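Local coordinates for metallo-beta-lactamase 1 (Acinetobacter baumannii, PDB 5MMD), which probably hydrolyses the amide bond of beta-lactam antibiotics with the help of zinc ions, turning them into substituted beta-amino acids and so conferring resistance, at residues S24-W29 against T50-S55; A45-T50 against E58-W63; N104-R109 against T141-V146. All blocks are in the same frame, centred on the assembly; numbering follows the deposited sequence.

Contact 1: S24-W29 against T50-S55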
loop_
_atom_site.group_PDB
_atom_site.type_symbol
_atom_site.label_atom_id
_atom_site.label_comp_id
_atom_site.label_asym_id
_atom_site.label_seq_id
_atom_site.Cartn_x
_atom_site.Cartn_y
_atom_site.Cartn_z
ATOM N N SER A 24 -3.243 14.523 2.996
ATOM C CA SER A 24 -2.273 15.572 2.693
ATOM C C SER A 24 -2.829 16.512 1.629
ATOM O O SER A 24 -3.596 16.090 0.773
ATOM C CB SER A 24 -0.943 14.975 2.195
ATOM O OG SER A 24 0.022 15.984 1.990
ATOM N N ARG A 25 -2.408 17.771 1.666
ATOM C CA ARG A 25 -2.585 18.628 0.510
ATOM C C ARG A 25 -1.493 18.301 -0.483
ATOM O O ARG A 25 -0.363 17.995 -0.084
ATOM C CB ARG A 25 -2.579 20.096 0.928
ATOM C CG ARG A 25 -3.840 20.408 1.739
ATOM C CD ARG A 25 -4.070 21.853 2.051
ATOM N NE ARG A 25 -5.221 21.963 2.954
ATOM C CZ ARG A 25 -6.486 22.085 2.551
ATOM N NH1 ARG A 25 -6.774 22.143 1.253
ATOM N NH2 ARG A 25 -7.459 22.157 3.458
ATOM N N VAL A 26 -1.832 18.282 -1.765
ATOM C CA VAL A 26 -0.840 18.047 -2.829
ATOM C C VAL A 26 -1.030 19.045 -3.967
ATOM O O VAL A 26 -2.121 19.098 -4.549
ATOM C CB VAL A 26 -0.947 16.607 -3.423
ATOM C CG1 VAL A 26 0.171 16.407 -4.435
ATOM C CG2 VAL A 26 -0.940 15.484 -2.333
ATOM N N GLU A 27 -0.008 19.837 -4.321
ATOM C CA GLU A 27 -0.239 20.915 -5.306
ATOM C C GLU A 27 -0.645 20.320 -6.642
ATOM O O GLU A 27 0.027 19.436 -7.166
ATOM C CB GLU A 27 0.990 21.806 -5.490
ATOM C CG GLU A 27 0.698 23.146 -6.209
ATOM O OE1 GLU A 27 3.060 23.492 -6.126
ATOM O OE2 GLU A 27 1.852 25.039 -7.112
ATOM N N GLY A 28 -1.783 20.758 -7.150
ATOM C CA GLY A 28 -2.317 20.245 -8.399
ATOM C C GLY A 28 -3.406 19.208 -8.196
ATOM O O GLY A 28 -4.094 18.830 -9.147
ATOM N N TRP A 29 -3.574 18.757 -6.957
ATOM C CA TRP A 29 -4.491 17.667 -6.663
ATOM C C TRP A 29 -5.422 18.046 -5.515
ATOM O O TRP A 29 -6.415 17.359 -5.278
ATOM C CB TRP A 29 -3.708 16.369 -6.321
ATOM C CG TRP A 29 -2.780 15.914 -7.437
ATOM C CD1 TRP A 29 -1.481 16.308 -7.646
ATOM C CD2 TRP A 29 -3.098 15.010 -8.503
ATOM N NE1 TRP A 29 -0.974 15.702 -8.781
ATOM C CE2 TRP A 29 -1.948 14.905 -9.326
ATOM C CE3 TRP A 29 -4.244 14.289 -8.850
ATOM C CZ2 TRP A 29 -1.916 14.099 -10.460
ATOM C CZ3 TRP A 29 -4.218 13.502 -9.981
ATOM C CH2 TRP A 29 -3.058 13.401 -10.771
ATOM N N THR A 50 2.648 3.198 5.694
ATOM C CA THR A 50 2.502 4.163 6.747
ATOM C C THR A 50 1.463 5.208 6.344
ATOM O O THR A 50 1.128 5.355 5.180
ATOM C CB THR A 50 3.817 4.902 7.085
ATOM O OG1 THR A 50 4.082 5.889 6.062
ATOM C CG2 THR A 50 5.000 3.949 7.198
ATOM N N PRO A 51 0.932 5.909 7.329
ATOM C CA PRO A 51 0.151 7.119 7.040
ATOM C C PRO A 51 1.035 8.184 6.365
ATOM O O PRO A 51 2.254 8.038 6.316
ATOM C CB PRO A 51 -0.329 7.551 8.431
ATOM C CG PRO A 51 -0.511 6.262 9.168
ATOM C CD PRO A 51 0.719 5.439 8.705
ATOM N N TRP A 52 0.413 9.242 5.865
ATOM C CA TRP A 52 1.072 10.295 5.122
ATOM C C TRP A 52 1.825 11.299 5.973
ATOM O O TRP A 52 2.237 12.329 5.455
ATOM C CB TRP A 52 0.036 11.075 4.307
ATOM C CG TRP A 52 0.460 11.547 2.965
ATOM C CD1 TRP A 52 1.701 11.940 2.561
ATOM C CD2 TRP A 52 -0.395 11.693 1.828
ATOM N NE1 TRP A 52 1.672 12.333 1.238
ATOM C CE2 TRP A 52 0.398 12.172 0.759
ATOM C CE3 TRP A 52 -1.759 11.468 1.615
ATOM C CZ2 TRP A 52 -0.132 12.444 -0.515
ATOM C CZ3 TRP A 52 -2.282 11.704 0.358
ATOM C CH2 TRP A 52 -1.462 12.185 -0.706
ATOM N N SER A 53 2.002 11.041 7.261
ATOM C CA SER A 53 2.728 11.982 8.128
ATOM C C SER A 53 3.283 11.293 9.366
ATOM O O SER A 53 2.777 10.231 9.788
ATOM C CB SER A 53 1.829 13.154 8.551
ATOM O OG SER A 53 0.860 12.775 9.536
ATOM N N GLU A 54 4.337 11.883 9.922
ATOM C CA GLU A 54 4.918 11.413 11.176
ATOM C C GLU A 54 3.868 11.442 12.279
ATOM O O GLU A 54 3.692 10.464 13.029
ATOM C CB GLU A 54 6.113 12.278 11.538
ATOM C CG GLU A 54 6.782 11.920 12.821
ATOM C CD GLU A 54 8.065 12.695 13.030
ATOM O OE1 GLU A 54 8.941 12.691 12.131
ATOM O OE2 GLU A 54 8.175 13.310 14.109
ATOM N N SER A 55 3.166 12.571 12.369
ATOM C CA SER A 55 2.121 12.731 13.376
ATOM C C SER A 55 1.120 11.581 13.301
ATOM O O SER A 55 0.819 10.944 14.313
ATOM C CB SER A 55 1.377 14.057 13.194
ATOM O OG SER A 55 0.342 14.183 14.177
#

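Contact 2: A45-T50 against E58-W63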
loop_
_atom_site.group_PDB
_atom_site.type_symbol
_atom_site.label_atom_id
_atom_site.label_comp_id
_atom_site.label_asym_id
_atom_site.label_seq_id
_atom_site.Cartn_x
_atom_site.Cartn_y
_atom_site.Cartn_z
ATOM N N ALA A 45 0.143 -6.985 15.401
ATOM C CA ALA A 45 -0.333 -6.054 14.360
ATOM C C ALA A 45 0.745 -5.725 13.333
ATOM O O ALA A 45 1.893 -5.413 13.705
ATOM C CB ALA A 45 -0.824 -4.775 14.975
ATOM N N PHE A 46 0.394 -5.813 12.057
ATOM C CA PHE A 46 1.349 -5.456 11.014
ATOM C C PHE A 46 0.763 -4.297 10.228
ATOM O O PHE A 46 -0.411 -4.342 9.844
ATOM C CB PHE A 46 1.645 -6.635 10.098
ATOM C CG PHE A 46 3.012 -6.557 9.481
ATOM C CD1 PHE A 46 3.227 -5.798 8.374
ATOM C CD2 PHE A 46 4.080 -7.213 10.053
ATOM C CE1 PHE A 46 4.511 -5.703 7.799
ATOM C CE2 PHE A 46 5.357 -7.126 9.489
ATOM C CZ PHE A 46 5.549 -6.347 8.369
ATOM N N ILE A 47 1.545 -3.238 10.051
ATOM C CA ILE A 47 1.108 -2.088 9.237
ATOM C C ILE A 47 1.469 -2.255 7.774
ATOM O O ILE A 47 2.644 -2.477 7.431
ATOM C CB ILE A 47 1.722 -0.808 9.725
ATOM C CG1 ILE A 47 1.266 -0.532 11.128
ATOM C CG2 ILE A 47 1.299 0.376 8.837
ATOM C CD1 ILE A 47 2.160 0.422 11.883
ATOM N N ILE A 48 0.463 -2.192 6.917
ATOM C CA ILE A 48 0.669 -2.125 5.469
ATOM C C ILE A 48 0.492 -0.665 4.996
ATOM O O ILE A 48 -0.626 -0.157 4.895
ATOM C CB ILE A 48 -0.281 -3.039 4.700
ATOM C CG1 ILE A 48 -0.125 -4.492 5.178
ATOM C CG2 ILE A 48 -0.031 -2.904 3.189
ATOM C CD1 ILE A 48 -1.121 -5.494 4.486
ATOM N N ASP A 49 1.650 -0.062 4.734
ATOM C CA ASP A 49 1.875 1.350 4.335
ATOM C C ASP A 49 1.683 2.292 5.504
ATOM O O ASP A 49 0.729 2.161 6.275
ATOM C CB ASP A 49 0.998 1.729 3.148
ATOM C CG ASP A 49 1.559 1.189 1.865
ATOM O OD1 ASP A 49 2.741 0.817 1.902
ATOM O OD2 ASP A 49 0.845 1.091 0.855
ATOM N N THR A 50 2.648 3.198 5.694
ATOM C CA THR A 50 2.502 4.163 6.747
ATOM C C THR A 50 1.463 5.208 6.344
ATOM O O THR A 50 1.128 5.355 5.180
ATOM C CB THR A 50 3.817 4.902 7.085
ATOM O OG1 THR A 50 4.082 5.889 6.062
ATOM C CG2 THR A 50 5.000 3.949 7.198
ATOM N N GLU A 58 2.524 8.156 14.316
ATOM C CA GLU A 58 2.461 8.026 15.777
ATOM C C GLU A 58 1.037 7.764 16.251
ATOM O O GLU A 58 0.836 6.935 17.154
ATOM C CB GLU A 58 3.006 9.261 16.516
ATOM C CG GLU A 58 2.862 9.104 18.051
ATOM C CD GLU A 58 1.541 9.664 18.630
ATOM O OE1 GLU A 58 0.882 10.478 17.942
ATOM O OE2 GLU A 58 1.133 9.287 19.773
ATOM N N LYS A 59 0.047 8.449 15.669
ATOM C CA LYS A 59 -1.334 8.242 16.094
ATOM C C LYS A 59 -1.794 6.817 15.838
ATOM O O LYS A 59 -2.601 6.275 16.617
ATOM C CB LYS A 59 -2.300 9.217 15.384
ATOM C CG LYS A 59 -2.153 10.643 15.819
ATOM C CD LYS A 59 -3.125 11.556 15.035
ATOM C CE LYS A 59 -3.213 12.941 15.641
ATOM N NZ LYS A 59 -1.960 13.724 15.478
ATOM N N LEU A 60 -1.311 6.228 14.751
ATOM C CA LEU A 60 -1.714 4.887 14.358
ATOM C C LEU A 60 -1.111 3.882 15.321
ATOM O O LEU A 60 -1.789 2.976 15.804
ATOM C CB LEU A 60 -1.294 4.601 12.915
ATOM C CG LEU A 60 -1.690 3.221 12.365
ATOM C CD1 LEU A 60 -3.195 3.008 12.245
ATOM C CD2 LEU A 60 -0.944 2.966 11.012
ATOM N N VAL A 61 0.148 4.095 15.644
ATOM C CA VAL A 61 0.874 3.212 16.535
ATOM C C VAL A 61 0.270 3.292 17.916
ATOM O O VAL A 61 0.121 2.268 18.582
ATOM C CB VAL A 61 2.385 3.554 16.568
ATOM C CG1 VAL A 61 3.075 2.827 17.686
ATOM C CG2 VAL A 61 2.981 3.158 15.247
ATOM N N ASP A 62 -0.123 4.496 18.322
ATOM C CA ASP A 62 -0.792 4.677 19.609
ATOM C C ASP A 62 -2.164 3.968 19.632
ATOM O O ASP A 62 -2.548 3.348 20.635
ATOM C CB ASP A 62 -0.964 6.167 19.920
ATOM C CG ASP A 62 -1.571 6.402 21.294
ATOM O OD1 ASP A 62 -1.142 5.743 22.263
ATOM O OD2 ASP A 62 -2.486 7.244 21.407
ATOM N N TRP A 63 -2.897 4.066 18.528
ATOM C CA TRP A 63 -4.175 3.382 18.407
ATOM C C TRP A 63 -3.984 1.864 18.590
ATOM O O TRP A 63 -4.700 1.227 19.371
ATOM C CB TRP A 63 -4.824 3.688 17.058
ATOM C CG TRP A 63 -6.140 2.999 16.878
ATOM C CD1 TRP A 63 -7.372 3.451 17.287
ATOM C CD2 TRP A 63 -6.365 1.732 16.258
ATOM N NE1 TRP A 63 -8.346 2.534 16.964
ATOM C CE2 TRP A 63 -7.759 1.472 16.330
ATOM C CE3 TRP A 63 -5.533 0.789 15.645
ATOM C CZ2 TRP A 63 -8.321 0.327 15.822
ATOM C CZ3 TRP A 63 -6.106 -0.361 15.146
ATOM C CH2 TRP A 63 -7.482 -0.577 15.230
#

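Contact 3: N104-R109 against T141-V146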
loop_
_atom_site.group_PDB
_atom_site.type_symbol
_atom_site.label_atom_id
_atom_site.label_comp_id
_atom_site.label_asym_id
_atom_site.label_seq_id
_atom_site.Cartn_x
_atom_site.Cartn_y
_atom_site.Cartn_z
ATOM N N ASN A 104 13.861 0.634 -1.568
ATOM C CA ASN A 104 14.911 1.240 -0.744
ATOM C C ASN A 104 15.950 1.975 -1.601
ATOM O O ASN A 104 16.492 2.988 -1.190
ATOM C CB ASN A 104 15.602 0.185 0.152
ATOM C CG ASN A 104 15.089 0.228 1.589
ATOM O OD1 ASN A 104 14.166 0.987 1.906
ATOM N ND2 ASN A 104 15.687 -0.588 2.468
ATOM N N GLU A 105 16.210 1.486 -2.803
ATOM C CA GLU A 105 17.215 2.142 -3.633
ATOM C C GLU A 105 16.702 3.488 -4.108
ATOM O O GLU A 105 17.475 4.452 -4.191
ATOM C CB GLU A 105 17.594 1.277 -4.816
ATOM C CG GLU A 105 18.535 0.141 -4.456
ATOM C CD GLU A 105 19.932 0.604 -3.968
ATOM O OE1 GLU A 105 20.496 1.607 -4.481
ATOM O OE2 GLU A 105 20.483 -0.056 -3.049
ATOM N N ILE A 106 15.394 3.549 -4.387
ATOM C CA ILE A 106 14.751 4.786 -4.803
ATOM C C ILE A 106 14.787 5.785 -3.659
ATOM O O ILE A 106 15.244 6.921 -3.838
ATOM C CB ILE A 106 13.316 4.526 -5.281
ATOM C CG1 ILE A 106 13.365 3.686 -6.565
ATOM C CG2 ILE A 106 12.569 5.848 -5.511
ATOM C CD1 ILE A 106 12.024 3.095 -6.970
ATOM N N LEU A 107 14.349 5.362 -2.476
ATOM C CA LEU A 107 14.449 6.188 -1.283
ATOM C C LEU A 107 15.887 6.692 -1.101
ATOM O O LEU A 107 16.107 7.870 -0.835
ATOM C CB LEU A 107 13.992 5.401 -0.040
ATOM C CG LEU A 107 12.492 5.031 -0.024
ATOM C CD1 LEU A 107 12.149 4.165 1.184
ATOM C CD2 LEU A 107 11.658 6.282 0.017
ATOM N N LYS A 108 16.878 5.819 -1.247
ATOM C CA LYS A 108 18.250 6.268 -1.026
ATOM C C LYS A 108 18.684 7.310 -2.043
ATOM O O LYS A 108 19.310 8.300 -1.684
ATOM C CB LYS A 108 19.237 5.106 -1.061
ATOM C CG LYS A 108 20.635 5.523 -0.601
ATOM C CD LYS A 108 21.736 4.910 -1.423
ATOM C CE LYS A 108 21.750 3.431 -1.299
ATOM N NZ LYS A 108 23.142 2.870 -1.583
ATOM N N ARG A 109 18.395 7.040 -3.300
ATOM C CA ARG A 109 18.772 7.928 -4.383
ATOM C C ARG A 109 18.139 9.316 -4.182
ATOM O O ARG A 109 18.736 10.335 -4.550
ATOM C CB ARG A 109 18.361 7.273 -5.702
ATOM C CD ARG A 109 18.117 7.183 -8.150
ATOM N NE ARG A 109 16.693 7.345 -8.441
ATOM C CZ ARG A 109 15.857 6.371 -8.799
ATOM N NH1 ARG A 109 16.268 5.105 -8.920
ATOM N NH2 ARG A 109 14.592 6.675 -9.031
ATOM N N THR A 141 4.121 2.823 -10.378
ATOM C CA THR A 141 5.555 3.061 -10.297
ATOM C C THR A 141 6.285 1.767 -10.646
ATOM O O THR A 141 5.692 0.672 -10.702
ATOM C CB THR A 141 6.012 3.553 -8.893
ATOM O OG1 THR A 141 5.624 2.612 -7.872
ATOM C CG2 THR A 141 5.425 4.936 -8.590
ATOM N N ILE A 142 7.591 1.874 -10.841
ATOM C CA ILE A 142 8.383 0.728 -11.179
ATOM C C ILE A 142 8.435 -0.243 -9.984
ATOM O O ILE A 142 8.616 -1.423 -10.186
ATOM C CB ILE A 142 9.821 1.142 -11.596
ATOM C CG1 ILE A 142 10.612 -0.071 -12.103
ATOM C CG2 ILE A 142 10.537 1.786 -10.436
ATOM C CD1 ILE A 142 10.014 -0.786 -13.341
ATOM N N ASP A 143 8.275 0.249 -8.751
ATOM C CA ASP A 143 8.517 -0.615 -7.582
ATOM C C ASP A 143 7.245 -1.116 -6.901
ATOM O O ASP A 143 7.341 -1.854 -5.909
ATOM C CB ASP A 143 9.381 0.109 -6.545
ATOM C CG ASP A 143 8.760 1.435 -6.063
ATOM O OD1 ASP A 143 8.051 2.072 -6.852
ATOM O OD2 ASP A 143 8.996 1.848 -4.900
ATOM N N ASN A 144 6.068 -0.752 -7.423
ATOM C CA ASN A 144 4.843 -0.956 -6.636
ATOM C C ASN A 144 4.628 -2.448 -6.345
ATOM O O ASN A 144 4.811 -3.314 -7.207
ATOM C CB ASN A 144 3.570 -0.333 -7.258
ATOM C CG ASN A 144 3.373 -0.595 -8.754
ATOM O OD1 ASN A 144 2.739 0.240 -9.421
ATOM N ND2 ASN A 144 3.821 -1.725 -9.271
ATOM N N LEU A 145 4.291 -2.702 -5.084
ATOM C CA LEU A 145 3.974 -4.036 -4.567
ATOM C C LEU A 145 2.504 -4.146 -4.147
ATOM O O LEU A 145 1.885 -3.150 -3.780
ATOM C CB LEU A 145 4.816 -4.363 -3.328
ATOM C CG LEU A 145 6.323 -4.222 -3.373
ATOM C CD1 LEU A 145 6.985 -4.481 -1.992
ATOM C CD2 LEU A 145 6.862 -5.189 -4.411
ATOM N N VAL A 146 1.992 -5.378 -4.165
ATOM C CA VAL A 146 0.705 -5.714 -3.540
ATOM C C VAL A 146 0.880 -6.702 -2.421
ATOM O O VAL A 146 1.882 -7.416 -2.360
ATOM C CB VAL A 146 -0.312 -6.284 -4.534
ATOM C CG1 VAL A 146 -0.502 -5.321 -5.724
ATOM C CG2 VAL A 146 0.078 -7.657 -5.010
#

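Contact 1: S24-W29 against T50-S55
Ser24, in the last residues of strand 17-26, lays its CB on the indole of Trp52. The carbon stands 3.5 Å from the centroid of the six-membered ring, only 17° off the ring normal, a CH-pi contact made squarely over one face. A residue as small as serine lets strand and ring come this close, with Ser24 CB 3.3 Å from Trp52 CD2. With OG anti to the backbone N (chi1 -176°), the hydroxyl swings to the carbonyl side and donates to Arg25 O, 2.9 Å from Ser24 OG. It approaches from above that carbonyl plane, and the polar atom is satisfied while the carbon meets the ring. Two residues on, Val26 crosses Trp52 at about a right angle and sets its CG2 branch 3.6 Å from Trp52 CZ2, extending the apolar cover to the far end of the indole.

Trp52 itself lies beside zinc ligands: its side chain is about 3 Å from that of Asp82 and about 4 Å from that of His201 at their nearest atoms. Val32 and Ser34 touch the same indole, and Ser22 OG bonds to Trp52 N. No hydrogen bond joins the two segments; across them the attraction is dispersion, helped at Ser24 by a carbon that its hydroxyl probably polarises.

Contact 2: A45-T50 against E58-W63
A beta-alpha-beta unit, strand 44-48, helix 54-66 and strand 70-75, contains this contact: helix 54-66 packs on the sheet through Leu60 and Val61 against Ile47 of strand 44-48. The fold is that of the metallo-beta-lactamase superfamily, where helices flank a sandwich of two sheets.

Ile47 and Leu60 reach toward each other tip to tip. Leu60 CG is anti to its backbone N (chi1 -179°), which carries the isobutyl group out from the helix, and CD2 does the touching. That single methyl lies 4.1 Å from Ile47 CG2 and is equally near CG1 and CD1, so it is received by the whole forked side chain. The fork is spread by Ile47's own torsion: at chi1 -63° CG2 goes anti to the backbone N, while CG1 lies beside the backbone N, anti to the carbonyl carbon, and carries CD1 onward. That outer methyl also approaches Val61, with Ile47 CD1 4.4 Å from Val61 CG2, a looser contact. Beta-branched isoleucine suits an extended strand and offers a short methyl, CG2, and a longer arm, CG1-CD1, whereas leucine, branched one carbon later, spans the gap from a helix whose CA of Val61 is 9.0 Å from the CA of Ile47.

Val38 also touches Leu60, and Leu71 meets both Ile47 and Val61. Trp89 and Leu90 of helix 87-92 flank Val61. With all three touching residues buried and no hydrogen bond across the segments, cohesion here comes from the hydrophobic effect and dispersion; the polar backbone of Ile47 is meanwhile engaged along the sheet by Gly73 and Ile75.

Contact 3: N104-R109 against T141-V146
Ile106 gives the contact most of its buried surface, presenting one methyl, CD1, to the loop that follows the zinc ligand His140. Ile106 CD1 stands 3.8 Å from Asp143 CG and 3.9 Å from Asp143 OD2, and the methyl sits over the face of the carboxylate, almost straight above CG. The two side chains cross obliquely. Ile106 CG1 is anti to its carbonyl carbon, and the extended chi2 of 167° pushes CD1 outward from the helix to make this reach. A long apolar arm can thus span from the helix to the carboxylate face, while the oxygens keep their partners round the rim.

Asp143 owes its pose to those polar atoms. Asp143 OD1 receives Thr141 OG1 at 2.7 Å on the syn side, 30° out of the carboxylate plane, while OD2 accepts from Thr103 OG1 and, weakly, from Ser79 N. Partners on both oxygens fix the rotation of this buried acid, and its hydrogen bonds probably offset the cost of burying its charge. The loop is braced further by Thr141 N, which bonds to Asn144 OD1 at 3.1 Å with an angle of 168° at the hydrogen. Ile142 adds a smaller apolar patch, its CG2 lying 4.0 Å from Ile106 CD1.

Asp143 lies beside the metal centre: its side chain is about 3 Å from that of the zinc ligand His78 at the nearest atoms, in a second-shell place. The contact thus sets helix 101-109, which follows strand 97-100 of the seven-stranded sheet, against the loop leading from strand 131-134 into strand 146-149 of the five-stranded one.

From the N terminus, contact 1 opens first on strand 17-26 and closes at 50-55, with strands 32-41 and 44-48 lying between. Contact 2 starts at 45-50, before contact 1 has closed, and ends on helix 54-66, so the two cross along the chain. They share Thr50 and touch where Pro51 CD packs 3.8 Å from Leu60 CD2, joining the loop after strand 44-48 to helix 54-66. Contact 3 comes later in series and ties helix 101-109 to the loop entering the five-stranded sheet, closing a longer excursion. It touches neither of the others. Contacts 1 and 3 nevertheless both flank zinc ligands, whereas contact 2 lies away from the metal site.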